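Local coordinates for protein putative phosphatase/phosphodiesterase MPN_349 (Mycoplasma pneumoniae M129, PDB 1T71) that probably hydrolyses phosphate esters, plausibly as a 2',3'-cyclic-nucleotide 3'-phosphodiesterase, at a pair of bound iron ions, at residues Lys117-Asn122 against Lys147-Leu152; His153-His158 against Gly174-Ile179; Ile21-Leu26 against Lys60-Asn65; Lys6-Gly11 against Gly245-Val250. All coordinates share one frame; numbering follows the deposited sequence.

Contact 1 of 4, residues Lys117-Asn122 against Lys147-Leu152; sequences KIRITN and KRDCDL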
loop_
_atom_site.group_PDB
_atom_site.type_symbol
_atom_site.label_atom_id
_atom_site.label_comp_id
_atom_site.label_asym_id
_atom_site.label_seq_id
_atom_site.Cartn_x
_atom_site.Cartn_y
_atom_site.Cartn_z
ATOM N N LYS A 117 -11.577 12.034 14.334
ATOM C CA LYS A 117 -10.672 12.763 13.457
ATOM C C LYS A 117 -9.637 11.722 13.036
ATOM O O LYS A 117 -8.813 11.285 13.847
ATOM C CB LYS A 117 -9.999 13.900 14.224
ATOM C CG LYS A 117 -9.658 15.114 13.381
ATOM C CD LYS A 117 -9.031 16.208 14.234
ATOM C CE LYS A 117 -8.949 17.530 13.474
ATOM N NZ LYS A 117 -8.163 17.424 12.210
ATOM N N ILE A 118 -9.690 11.318 11.771
ATOM C CA ILE A 118 -8.783 10.300 11.255
ATOM C C ILE A 118 -7.683 10.849 10.354
ATOM O O ILE A 118 -7.938 11.645 9.450
ATOM C CB ILE A 118 -9.568 9.230 10.479
ATOM C CG1 ILE A 118 -10.677 8.661 11.373
ATOM C CG2 ILE A 118 -8.625 8.123 10.012
ATOM C CD1 ILE A 118 -11.575 7.649 10.680
ATOM N N ARG A 119 -6.457 10.404 10.605
ATOM C CA ARG A 119 -5.315 10.842 9.820
ATOM C C ARG A 119 -4.694 9.682 9.040
ATOM O O ARG A 119 -4.569 8.571 9.556
ATOM C CB ARG A 119 -4.270 11.456 10.745
ATOM C CG ARG A 119 -3.309 12.391 10.061
ATOM C CD ARG A 119 -2.395 13.084 11.060
ATOM N NE ARG A 119 -1.686 14.186 10.425
ATOM C CZ ARG A 119 -2.116 15.442 10.401
ATOM N NH1 ARG A 119 -3.253 15.772 10.991
ATOM N NH2 ARG A 119 -1.409 16.367 9.768
ATOM N N ILE A 120 -4.339 9.934 7.783
ATOM C CA ILE A 120 -3.699 8.915 6.957
ATOM C C ILE A 120 -2.380 9.495 6.478
ATOM O O ILE A 120 -2.351 10.555 5.844
ATOM C CB ILE A 120 -4.546 8.527 5.720
ATOM C CG1 ILE A 120 -5.868 7.893 6.155
ATOM C CG2 ILE A 120 -3.763 7.534 4.854
ATOM C CD1 ILE A 120 -6.778 7.509 4.988
ATOM N N THR A 121 -1.291 8.801 6.795
ATOM C CA THR A 121 0.050 9.238 6.431
ATOM C C THR A 121 0.794 8.157 5.645
ATOM O O THR A 121 0.692 6.966 5.947
ATOM C CB THR A 121 0.859 9.598 7.695
ATOM O OG1 THR A 121 0.169 10.624 8.415
ATOM C CG2 THR A 121 2.253 10.098 7.328
ATOM N N ASN A 122 1.548 8.597 4.643
ATOM C CA ASN A 122 2.326 7.724 3.765
ATOM C C ASN A 122 3.781 8.184 3.852
ATOM O O ASN A 122 4.065 9.376 3.777
ATOM C CB ASN A 122 1.780 7.849 2.327
ATOM C CG ASN A 122 2.512 6.957 1.315
ATOM O OD1 ASN A 122 2.950 5.839 1.631
ATOM N ND2 ASN A 122 2.614 7.443 0.078
ATOM N N LYS A 147 2.343 17.106 16.809
ATOM C CA LYS A 147 1.375 18.129 16.429
ATOM C C LYS A 147 0.049 17.789 17.127
ATOM O O LYS A 147 -0.826 18.640 17.289
ATOM C CB LYS A 147 1.218 18.151 14.907
ATOM C CG LYS A 147 0.073 18.994 14.390
ATOM C CD LYS A 147 -1.246 18.246 14.457
ATOM C CE LYS A 147 -1.233 17.007 13.577
ATOM N NZ LYS A 147 -0.977 17.357 12.155
ATOM N N ARG A 148 -0.079 16.529 17.537
ATOM C CA ARG A 148 -1.244 16.023 18.264
ATOM C C ARG A 148 -2.641 16.377 17.755
ATOM O O ARG A 148 -3.474 16.862 18.524
ATOM C CB ARG A 148 -1.156 16.453 19.729
ATOM C CG ARG A 148 0.158 16.133 20.410
ATOM C CD ARG A 148 0.437 14.641 20.431
ATOM N NE ARG A 148 1.393 14.302 21.483
ATOM C CZ ARG A 148 1.156 14.465 22.782
ATOM N NH1 ARG A 148 -0.006 14.959 23.192
ATOM N NH2 ARG A 148 2.085 14.143 23.672
ATOM N N ASP A 149 -2.924 16.127 16.483
ATOM C CA ASP A 149 -4.258 16.438 15.981
ATOM C C ASP A 149 -4.960 15.275 15.291
ATOM O O ASP A 149 -5.104 15.268 14.062
ATOM C CB ASP A 149 -4.222 17.618 15.012
ATOM C CG ASP A 149 -5.607 18.011 14.534
ATOM O OD1 ASP A 149 -6.418 18.464 15.375
ATOM O OD2 ASP A 149 -5.891 17.853 13.325
ATOM N N CYS A 150 -5.396 14.297 16.077
ATOM C CA CYS A 150 -6.109 13.147 15.536
ATOM C C CYS A 150 -6.344 12.066 16.578
ATOM O O CYS A 150 -5.541 11.876 17.491
ATOM C CB CYS A 150 -5.361 12.555 14.333
ATOM S SG CYS A 150 -3.624 12.150 14.630
ATOM N N ASP A 151 -7.471 11.374 16.437
ATOM C CA ASP A 151 -7.836 10.295 17.340
ATOM C C ASP A 151 -7.237 9.015 16.782
ATOM O O ASP A 151 -6.693 8.192 17.521
ATOM C CB ASP A 151 -9.358 10.171 17.419
ATOM C CG ASP A 151 -10.026 11.465 17.840
ATOM O OD1 ASP A 151 -9.710 11.966 18.942
ATOM O OD2 ASP A 151 -10.867 11.981 17.071
ATOM N N LEU A 152 -7.349 8.855 15.466
ATOM C CA LEU A 152 -6.805 7.690 14.785
ATOM C C LEU A 152 -5.746 8.149 13.786
ATOM O O LEU A 152 -5.894 9.183 13.132
ATOM C CB LEU A 152 -7.913 6.921 14.063
ATOM C CG LEU A 152 -9.131 6.527 14.902
ATOM C CD1 LEU A 152 -9.958 5.504 14.137
ATOM C CD2 LEU A 152 -8.680 5.948 16.233
#

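Contact 2 of 4, residues His153-His158 against Gly174-Ile179; sequences HIVDFH and GYVTTI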
loop_
_atom_site.group_PDB
_atom_site.type_symbol
_atom_site.label_atom_id
_atom_site.label_comp_id
_atom_site.label_asym_id
_atom_site.label_seq_id
_atom_site.Cartn_x
_atom_site.Cartn_y
_atom_site.Cartn_z
ATOM N N HIS A 153 -4.672 7.379 13.679
ATOM C CA HIS A 153 -3.589 7.713 12.766
ATOM C C HIS A 153 -3.179 6.431 12.058
ATOM O O HIS A 153 -2.642 5.519 12.687
ATOM C CB HIS A 153 -2.404 8.282 13.550
ATOM C CG HIS A 153 -1.461 9.095 12.721
ATOM N ND1 HIS A 153 -1.394 8.994 11.346
ATOM C CD2 HIS A 153 -0.523 10.005 13.076
ATOM C CE1 HIS A 153 -0.457 9.807 10.893
ATOM N NE2 HIS A 153 0.087 10.432 11.921
ATOM N N ILE A 154 -3.455 6.367 10.758
ATOM C CA ILE A 154 -3.135 5.203 9.936
ATOM C C ILE A 154 -1.882 5.487 9.116
ATOM O O ILE A 154 -1.835 6.455 8.356
ATOM C CB ILE A 154 -4.318 4.870 8.993
ATOM C CG1 ILE A 154 -5.534 4.453 9.831
ATOM C CG2 ILE A 154 -3.934 3.764 8.018
ATOM C CD1 ILE A 154 -6.809 4.259 9.025
ATOM N N VAL A 155 -0.866 4.645 9.267
ATOM C CA VAL A 155 0.388 4.847 8.547
ATOM C C VAL A 155 0.779 3.736 7.575
ATOM O O VAL A 155 0.818 2.559 7.937
ATOM C CB VAL A 155 1.567 5.030 9.530
ATOM C CG1 VAL A 155 2.866 5.232 8.756
ATOM C CG2 VAL A 155 1.301 6.207 10.455
ATOM N N ASP A 156 1.067 4.126 6.338
ATOM C CA ASP A 156 1.514 3.186 5.314
ATOM C C ASP A 156 3.003 3.485 5.133
ATOM O O ASP A 156 3.369 4.501 4.535
ATOM C CB ASP A 156 0.763 3.409 3.992
ATOM C CG ASP A 156 1.331 2.574 2.842
ATOM O OD1 ASP A 156 0.717 2.524 1.748
ATOM O OD2 ASP A 156 2.405 1.969 3.026
ATOM N N PHE A 157 3.853 2.613 5.676
ATOM C CA PHE A 157 5.305 2.784 5.590
ATOM C C PHE A 157 5.816 1.970 4.410
ATOM O O PHE A 157 5.920 0.745 4.483
ATOM C CB PHE A 157 5.973 2.307 6.886
ATOM C CG PHE A 157 7.427 2.692 7.014
ATOM C CD1 PHE A 157 8.326 1.846 7.662
ATOM C CD2 PHE A 157 7.900 3.893 6.489
ATOM C CE1 PHE A 157 9.680 2.190 7.781
ATOM C CE2 PHE A 157 9.249 4.249 6.600
ATOM C CZ PHE A 157 10.142 3.396 7.247
ATOM N N HIS A 158 6.128 2.662 3.323
ATOM C CA HIS A 158 6.605 2.020 2.106
ATOM C C HIS A 158 8.114 1.837 2.203
ATOM O O HIS A 158 8.879 2.735 1.844
ATOM C CB HIS A 158 6.241 2.895 0.900
ATOM C CG HIS A 158 6.021 2.123 -0.358
ATOM N ND1 HIS A 158 6.890 2.179 -1.425
ATOM C CD2 HIS A 158 5.042 1.256 -0.712
ATOM C CE1 HIS A 158 6.455 1.381 -2.383
ATOM N NE2 HIS A 158 5.336 0.809 -1.976
ATOM N N GLY A 174 2.797 2.577 20.154
ATOM C CA GLY A 174 1.537 3.065 20.695
ATOM C C GLY A 174 1.127 4.478 20.320
ATOM O O GLY A 174 0.017 4.902 20.626
ATOM N N TYR A 175 2.014 5.202 19.647
ATOM C CA TYR A 175 1.755 6.583 19.259
ATOM C C TYR A 175 0.899 6.743 18.013
ATOM O O TYR A 175 0.562 7.863 17.628
ATOM C CB TYR A 175 3.087 7.305 19.071
ATOM C CG TYR A 175 3.851 7.454 20.360
ATOM C CD1 TYR A 175 3.800 8.642 21.083
ATOM C CD2 TYR A 175 4.592 6.393 20.883
ATOM C CE1 TYR A 175 4.468 8.778 22.298
ATOM C CE2 TYR A 175 5.261 6.517 22.097
ATOM C CZ TYR A 175 5.192 7.713 22.799
ATOM O OH TYR A 175 5.833 7.844 24.007
ATOM N N VAL A 176 0.555 5.624 17.389
ATOM C CA VAL A 176 -0.262 5.629 16.183
ATOM C C VAL A 176 -1.235 4.452 16.217
ATOM O O VAL A 176 -1.068 3.526 17.013
ATOM C CB VAL A 176 0.651 5.564 14.924
ATOM C CG1 VAL A 176 -0.067 4.925 13.765
ATOM C CG2 VAL A 176 1.088 6.975 14.541
ATOM N N THR A 177 -2.260 4.497 15.371
ATOM C CA THR A 177 -3.253 3.430 15.323
ATOM C C THR A 177 -2.724 2.213 14.568
ATOM O O THR A 177 -2.798 1.093 15.066
ATOM C CB THR A 177 -4.553 3.903 14.641
ATOM O OG1 THR A 177 -4.995 5.123 15.247
ATOM C CG2 THR A 177 -5.643 2.848 14.786
ATOM N N THR A 178 -2.201 2.424 13.362
ATOM C CA THR A 178 -1.665 1.308 12.585
ATOM C C THR A 178 -0.358 1.643 11.886
ATOM O O THR A 178 -0.113 2.784 11.492
ATOM C CB THR A 178 -2.658 0.806 11.497
ATOM O OG1 THR A 178 -2.698 1.739 10.412
ATOM C CG2 THR A 178 -4.055 0.660 12.067
ATOM N N ILE A 179 0.478 0.623 11.753
ATOM C CA ILE A 179 1.761 0.721 11.080
ATOM C C ILE A 179 1.745 -0.425 10.071
ATOM O O ILE A 179 2.036 -1.570 10.428
ATOM C CB ILE A 179 2.931 0.480 12.055
ATOM C CG1 ILE A 179 2.941 1.539 13.161
ATOM C CG2 ILE A 179 4.245 0.476 11.294
ATOM C CD1 ILE A 179 3.309 2.921 12.686
#

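Contact 3 of 4, residues Ile21-Leu26 against Lys60-Asn65; sequences IIKNNL and KEAGVN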
loop_
_atom_site.group_PDB
_atom_site.type_symbol
_atom_site.label_atom_id
_atom_site.label_comp_id
_atom_site.label_asym_id
_atom_site.label_seq_id
_atom_site.Cartn_x
_atom_site.Cartn_y
_atom_site.Cartn_z
ATOM N N ILE A 21 -9.057 -7.971 -9.898
ATOM C CA ILE A 21 -9.416 -8.779 -8.745
ATOM C C ILE A 21 -10.031 -7.911 -7.644
ATOM O O ILE A 21 -10.802 -8.403 -6.823
ATOM C CB ILE A 21 -8.202 -9.576 -8.201
ATOM C CG1 ILE A 21 -8.685 -10.600 -7.169
ATOM C CG2 ILE A 21 -7.162 -8.631 -7.597
ATOM C CD1 ILE A 21 -7.621 -11.604 -6.750
ATOM N N ILE A 22 -9.706 -6.620 -7.638
ATOM C CA ILE A 22 -10.267 -5.719 -6.638
ATOM C C ILE A 22 -11.709 -5.365 -7.011
ATOM O O ILE A 22 -12.590 -5.298 -6.153
ATOM C CB ILE A 22 -9.439 -4.418 -6.513
ATOM C CG1 ILE A 22 -8.117 -4.713 -5.799
ATOM C CG2 ILE A 22 -10.241 -3.355 -5.764
ATOM C CD1 ILE A 22 -7.252 -3.497 -5.573
ATOM N N LYS A 23 -11.946 -5.141 -8.296
ATOM C CA LYS A 23 -13.286 -4.806 -8.761
ATOM C C LYS A 23 -14.231 -5.983 -8.531
ATOM O O LYS A 23 -15.375 -5.798 -8.136
ATOM C CB LYS A 23 -13.258 -4.446 -10.253
ATOM C CG LYS A 23 -14.599 -3.991 -10.805
ATOM C CD LYS A 23 -15.187 -2.893 -9.932
ATOM C CE LYS A 23 -16.525 -2.387 -10.456
ATOM N NZ LYS A 23 -16.381 -1.728 -11.782
ATOM N N ASN A 24 -13.738 -7.192 -8.767
ATOM C CA ASN A 24 -14.539 -8.403 -8.604
ATOM C C ASN A 24 -14.705 -8.914 -7.172
ATOM O O ASN A 24 -15.386 -9.917 -6.968
ATOM C CB ASN A 24 -13.938 -9.539 -9.437
ATOM C CG ASN A 24 -13.964 -9.258 -10.926
ATOM O OD1 ASN A 24 -13.367 -9.996 -11.708
ATOM N ND2 ASN A 24 -14.661 -8.199 -11.327
ATOM N N ASN A 25 -14.100 -8.253 -6.185
ATOM C CA ASN A 25 -14.209 -8.747 -4.811
ATOM C C ASN A 25 -14.437 -7.719 -3.708
ATOM O O ASN A 25 -14.859 -8.076 -2.610
ATOM C CB ASN A 25 -12.952 -9.555 -4.457
ATOM C CG ASN A 25 -12.814 -10.817 -5.283
ATOM O OD1 ASN A 25 -13.464 -11.823 -5.011
ATOM N ND2 ASN A 25 -11.972 -10.766 -6.304
ATOM N N LEU A 26 -14.168 -6.451 -3.986
ATOM C CA LEU A 26 -14.307 -5.425 -2.961
ATOM C C LEU A 26 -15.693 -5.358 -2.315
ATOM O O LEU A 26 -15.808 -5.239 -1.091
ATOM C CB LEU A 26 -13.899 -4.061 -3.536
ATOM C CG LEU A 26 -13.562 -2.937 -2.550
ATOM C CD1 LEU A 26 -14.832 -2.330 -2.005
ATOM C CD2 LEU A 26 -12.700 -3.485 -1.421
ATOM N N LYS A 60 -11.743 4.367 -7.761
ATOM C CA LYS A 60 -12.740 5.136 -7.043
ATOM C C LYS A 60 -14.139 4.554 -7.262
ATOM O O LYS A 60 -14.920 4.417 -6.320
ATOM C CB LYS A 60 -12.691 6.585 -7.519
ATOM C CG LYS A 60 -13.180 7.572 -6.505
ATOM C CD LYS A 60 -12.321 7.544 -5.255
ATOM C CE LYS A 60 -12.968 8.383 -4.182
ATOM N NZ LYS A 60 -13.257 9.741 -4.713
ATOM N N GLU A 61 -14.454 4.200 -8.502
ATOM C CA GLU A 61 -15.771 3.645 -8.787
ATOM C C GLU A 61 -15.872 2.202 -8.328
ATOM O O GLU A 61 -16.968 1.661 -8.214
ATOM C CB GLU A 61 -16.093 3.742 -10.283
ATOM C CG GLU A 61 -15.234 2.876 -11.205
ATOM C CD GLU A 61 -15.479 1.372 -11.034
ATOM O OE1 GLU A 61 -16.654 0.975 -10.825
ATOM O OE2 GLU A 61 -14.499 0.586 -11.125
ATOM N N ALA A 62 -14.729 1.579 -8.063
ATOM C CA ALA A 62 -14.717 0.191 -7.615
ATOM C C ALA A 62 -15.018 0.090 -6.126
ATOM O O ALA A 62 -15.295 -0.998 -5.618
ATOM C CB ALA A 62 -13.370 -0.452 -7.922
ATOM N N GLY A 63 -14.952 1.220 -5.426
ATOM C CA GLY A 63 -15.232 1.206 -4.002
ATOM C C GLY A 63 -14.124 1.720 -3.095
ATOM O O GLY A 63 -14.303 1.786 -1.884
ATOM N N VAL A 64 -12.983 2.094 -3.660
ATOM C CA VAL A 64 -11.886 2.597 -2.842
ATOM C C VAL A 64 -12.192 4.004 -2.336
ATOM O O VAL A 64 -12.618 4.860 -3.102
ATOM C CB VAL A 64 -10.570 2.622 -3.642
ATOM C CG1 VAL A 64 -9.462 3.243 -2.806
ATOM C CG2 VAL A 64 -10.201 1.202 -4.062
ATOM N N ASN A 65 -11.967 4.238 -1.046
ATOM C CA ASN A 65 -12.220 5.548 -0.450
ATOM C C ASN A 65 -10.985 6.427 -0.361
ATOM O O ASN A 65 -11.059 7.632 -0.607
ATOM C CB ASN A 65 -12.806 5.397 0.952
ATOM C CG ASN A 65 -14.141 4.707 0.945
ATOM O OD1 ASN A 65 -15.076 5.158 0.282
ATOM N ND2 ASN A 65 -14.247 3.610 1.678
#

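Contact 4 of 4, residues Lys6-Gly11 against Gly245-Val250; sequences KFIFLG and GVFFEV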
loop_
_atom_site.group_PDB
_atom_site.type_symbol
_atom_site.label_atom_id
_atom_site.label_comp_id
_atom_site.label_asym_id
_atom_site.label_seq_id
_atom_site.Cartn_x
_atom_site.Cartn_y
_atom_site.Cartn_z
ATOM N N LYS A 6 -14.688 0.138 11.170
ATOM C CA LYS A 6 -14.129 -1.034 10.527
ATOM C C LYS A 6 -13.471 -0.650 9.212
ATOM O O LYS A 6 -14.109 -0.055 8.340
ATOM C CB LYS A 6 -15.239 -2.062 10.311
ATOM C CG LYS A 6 -15.763 -2.609 11.621
ATOM C CD LYS A 6 -17.061 -3.374 11.483
ATOM C CE LYS A 6 -17.564 -3.779 12.861
ATOM N NZ LYS A 6 -19.000 -4.167 12.851
ATOM N N PHE A 7 -12.185 -0.975 9.084
ATOM C CA PHE A 7 -11.427 -0.647 7.879
ATOM C C PHE A 7 -10.936 -1.860 7.112
ATOM O O PHE A 7 -10.858 -2.966 7.644
ATOM C CB PHE A 7 -10.168 0.165 8.202
ATOM C CG PHE A 7 -10.404 1.413 8.994
ATOM C CD1 PHE A 7 -10.650 1.348 10.362
ATOM C CD2 PHE A 7 -10.288 2.660 8.389
ATOM C CE1 PHE A 7 -10.765 2.509 11.122
ATOM C CE2 PHE A 7 -10.401 3.827 9.135
ATOM C CZ PHE A 7 -10.640 3.754 10.510
ATOM N N ILE A 8 -10.571 -1.616 5.857
ATOM C CA ILE A 8 -9.995 -2.627 4.979
ATOM C C ILE A 8 -8.852 -1.922 4.257
ATOM O O ILE A 8 -9.071 -0.911 3.588
ATOM C CB ILE A 8 -10.997 -3.143 3.920
ATOM C CG1 ILE A 8 -11.942 -4.171 4.544
ATOM C CG2 ILE A 8 -10.233 -3.775 2.748
ATOM C CD1 ILE A 8 -12.972 -4.732 3.560
ATOM N N PHE A 9 -7.635 -2.437 4.414
ATOM C CA PHE A 9 -6.466 -1.853 3.760
ATOM C C PHE A 9 -5.873 -2.876 2.789
ATOM O O PHE A 9 -5.502 -3.978 3.193
ATOM C CB PHE A 9 -5.417 -1.445 4.803
ATOM C CG PHE A 9 -4.222 -0.748 4.215
ATOM C CD1 PHE A 9 -3.275 -1.455 3.484
ATOM C CD2 PHE A 9 -4.079 0.631 4.337
ATOM C CE1 PHE A 9 -2.199 -0.797 2.874
ATOM C CE2 PHE A 9 -3.014 1.297 3.734
ATOM C CZ PHE A 9 -2.073 0.582 2.999
ATOM N N LEU A 10 -5.790 -2.512 1.511
ATOM C CA LEU A 10 -5.252 -3.411 0.490
ATOM C C LEU A 10 -3.865 -2.964 0.033
ATOM O O LEU A 10 -3.607 -1.765 -0.113
ATOM C CB LEU A 10 -6.196 -3.471 -0.718
ATOM C CG LEU A 10 -7.661 -3.838 -0.446
ATOM C CD1 LEU A 10 -8.370 -4.123 -1.765
ATOM C CD2 LEU A 10 -7.740 -5.054 0.451
ATOM N N GLY A 11 -2.986 -3.936 -0.198
ATOM C CA GLY A 11 -1.625 -3.643 -0.620
ATOM C C GLY A 11 -1.481 -3.229 -2.075
ATOM O O GLY A 11 -2.436 -3.286 -2.848
ATOM N N GLY A 245 -4.588 -8.014 1.813
ATOM C CA GLY A 245 -4.929 -6.845 2.592
ATOM C C GLY A 245 -5.089 -7.139 4.063
ATOM O O GLY A 245 -4.806 -8.244 4.537
ATOM N N VAL A 246 -5.538 -6.129 4.789
ATOM C CA VAL A 246 -5.748 -6.251 6.213
ATOM C C VAL A 246 -7.061 -5.605 6.630
ATOM O O VAL A 246 -7.368 -4.475 6.227
ATOM C CB VAL A 246 -4.622 -5.560 7.000
ATOM C CG1 VAL A 246 -4.965 -5.534 8.488
ATOM C CG2 VAL A 246 -3.306 -6.277 6.762
ATOM N N PHE A 247 -7.842 -6.339 7.413
ATOM C CA PHE A 247 -9.080 -5.805 7.951
ATOM C C PHE A 247 -8.781 -5.474 9.405
ATOM O O PHE A 247 -8.137 -6.262 10.095
ATOM C CB PHE A 247 -10.213 -6.830 7.910
ATOM C CG PHE A 247 -11.278 -6.586 8.951
ATOM C CD1 PHE A 247 -11.224 -7.231 10.186
ATOM C CD2 PHE A 247 -12.288 -5.658 8.728
ATOM C CE1 PHE A 247 -12.164 -6.944 11.191
ATOM C CE2 PHE A 247 -13.230 -5.363 9.721
ATOM C CZ PHE A 247 -13.166 -6.006 10.956
ATOM N N PHE A 248 -9.212 -4.306 9.865
ATOM C CA PHE A 248 -9.005 -3.949 11.262
ATOM C C PHE A 248 -10.092 -3.009 11.741
ATOM O O PHE A 248 -10.589 -2.182 10.976
ATOM C CB PHE A 248 -7.622 -3.309 11.498
ATOM C CG PHE A 248 -7.436 -1.967 10.844
ATOM C CD1 PHE A 248 -7.126 -1.871 9.492
ATOM C CD2 PHE A 248 -7.544 -0.797 11.590
ATOM C CE1 PHE A 248 -6.922 -0.625 8.886
ATOM C CE2 PHE A 248 -7.344 0.454 11.001
ATOM C CZ PHE A 248 -7.031 0.539 9.641
ATOM N N GLU A 249 -10.484 -3.155 13.004
ATOM C CA GLU A 249 -11.496 -2.272 13.567
ATOM C C GLU A 249 -10.998 -1.656 14.867
ATOM O O GLU A 249 -10.477 -2.340 15.753
ATOM C CB GLU A 249 -12.825 -3.007 13.780
ATOM C CG GLU A 249 -12.958 -3.798 15.052
ATOM C CD GLU A 249 -14.375 -4.316 15.240
ATOM O OE1 GLU A 249 -15.318 -3.492 15.226
ATOM O OE2 GLU A 249 -14.544 -5.545 15.398
ATOM N N VAL A 250 -11.145 -0.343 14.953
ATOM C CA VAL A 250 -10.701 0.414 16.103
ATOM C C VAL A 250 -11.877 0.580 17.057
ATOM O O VAL A 250 -12.925 -0.031 16.873
ATOM C CB VAL A 250 -10.181 1.798 15.644
ATOM C CG1 VAL A 250 -9.404 2.480 16.758
ATOM C CG2 VAL A 250 -9.307 1.628 14.412
#

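Contact 1 of 4, residues Lys117-Asn122 against Lys147-Leu152
Asp149 swings its carboxylate across to Lys117 by setting CG opposite the backbone N (chi1 -177°), while the lysine, stretched as far as CE, bends at its last torsion (chi4 -58°). The two side chains cross at about a right angle, and Lys117 NZ forms a salt bridge with Asp149 OD2 at 2.6 Å, on the syn side of the carboxylate and 20° out of its plane. Asp149 is poorly ordered, so this salt bridge is probably less firm than the backbone bonds beside it. Asp151 reaches back differently: its OD2 takes the Lys117 N-H on the anti lone pair at 2.8 Å. Lys117 O in turn accepts from two donors, Asp151 N at 2.9 Å and Leu152 N at 3.3 Å. The next bond, from Arg119 N to Leu152 O at 2.9 Å, completes a parallel bridge between Ile118 and Leu152. Their side chains share a sheet face, Ile118 CG1 lying 4.2 Å from Leu152 CB. Alongside, Cys150 SG packs 3.9 Å from Arg119 CD. The contact thus starts the pairing of strand 117-124 with strand 152-158; strand 108-112 lies along the other edge of 117-124, and Leu144 of helix 137-145 packs on Arg119.

Contact 2 of 4, residues His153-His158 against Gly174-Ile179
The imidazole of His153 meets a methyl of Val176 obliquely: Val176 CG2 lies 3.8 Å from His153 CG. Val155 N donates to Thr178 O at 3.0 Å. That bond belongs to a parallel ladder in which Ile154 pairs with Thr178 and Val155 with Ile179, the two pairs facing opposite sides of the sheet. Before the ladder begins, a side chain takes over the role of a backbone acceptor: Thr177 OG1, set beside its own N (chi1 -51°), receives the N-H of His153 at 2.8 Å. On one face Thr178 OG1 lies alongside Ile154, 3.4 Å from Ile154 CG2, and the model gives this buried hydroxyl no hydrogen-bonding partner. On the other face Ile179 CD1 approaches Val155 CB at 4.2 Å. The pairing is that of a beta-alpha-beta unit, strand 152-158, helix 162-172 and strand 178-182, and the first strand ends at the iron ligand His158. Phe157 stacks its ring on Phe168 of that helix, strand 117-124 flanks strand 152-158, and Phe248 of strand 241-249 packs against Ile154 and Thr178.

Contact 3 of 4, residues Ile21-Leu26 against Lys60-Asn65
Lys23 NZ is gripped by both carboxylate oxygens of Glu61, at 2.9 Å from Glu61 OE1 and, more weakly, at 3.1 Å from Glu61 OE2. The ammonium sits on the syn side of OE1, 22° out of the carboxylate plane, and the two side chains cross at about a right angle. Glu61 gets there folded, its CG between the backbone N and carbonyl carbon (chi1 67°) and its chain bent again at the next bond. Beneath the ion pair the aliphatic part of the lysine does the packing: Lys23 CD touches Ala62 CB at 3.6 Å. Nearer the sheet, Leu26 CD1 rests 3.9 Å from Ala62 O and 4.1 Å from Gly63 CA. Gly63, with phi 122°, closes helix 53-62 in a Schellman motif, and its lack of a side chain leaves this place to the leucine methyl. Within the other segment, Asn25 ND2 bonds Ile21 O at 2.7 Å as the chain passes from helix 15-23 to helix 26-33. Both segments lie on the same sheet, Leu26 touching Val38 and Val64 touching Val40. Since Lys23 and Glu61 are exposed and Glu61 is poorly ordered, the salt bridge is probably a mobile surface link, and the packing of the buried Leu26 against the Ala62-Gly63 backbone is probably the steadier part.

Contact 4 of 4, residues Lys6-Gly11 against Gly245-Val250
Phe7 can be traced outward atom by atom against Phe248. Its CB stands over one face of the Phe248 ring, 3.7 Å from the centroid and 24° off the normal, a CH-pi contact. CG comes next, 3.5 Å from Phe248 CZ. CD1 lies 3.5 Å from Phe248 CE2, and Phe248 O meets this edge in the plane of the Phe7 ring. CE1 reaches Val250 CG2 at 3.7 Å, CE2 meets Ile154 CD1 of the opposite sheet, and CZ, the tip, lies against Ile118 and Leu152. The two rings are within 4° of parallel but slid apart, with centroids 4.7 Å from each other, so they barely overlap. Phe248 owes its position under Phe7 CB to a first torsion (chi1 66°) that seats the ring between its backbone N and carbonyl carbon. Strands 6-10 and 245-249 run antiparallel in one sheet of the calcineurin-like beta sandwich, and the first leads directly to the iron ligand Asp12. Phe7 with Phe248 and Phe9 with Val246 are the hydrogen-bonded pairs; Phe9 N to Val246 O and Val246 N to Phe9 O are both 2.7 Å. On the reverse face Phe247 presents an edge to Ile8 CG1, and Leu10 CD2 lies over the bare CA of Gly245. Lys6 runs alongside Glu249, its NZ 4.4 Å from Glu249 OE1, beyond a salt bridge; that oxygen is hydrogen-bonded to Ser4.

From the N terminus, strand 6-10 opens contact 4, which waits 233 residues for its partner at 245-250 and so encloses the other three. Within that span contact 3 closes first, bridging 33 residues between the ends of two helices. Contact 1 follows, closing 24 residues, and contact 2 then closes 15; these three stand in series and none cross. Contacts 1 and 2 share a sheet, meeting where Arg119 O probably accepts from Ile154 N. Contact 4 belongs to the facing sheet and packs against both, Leu152 on Val250 and Asp156 on Phe9. Contact 3, with helices outside that second sheet, touches contact 4 through Ile22 and Leu10.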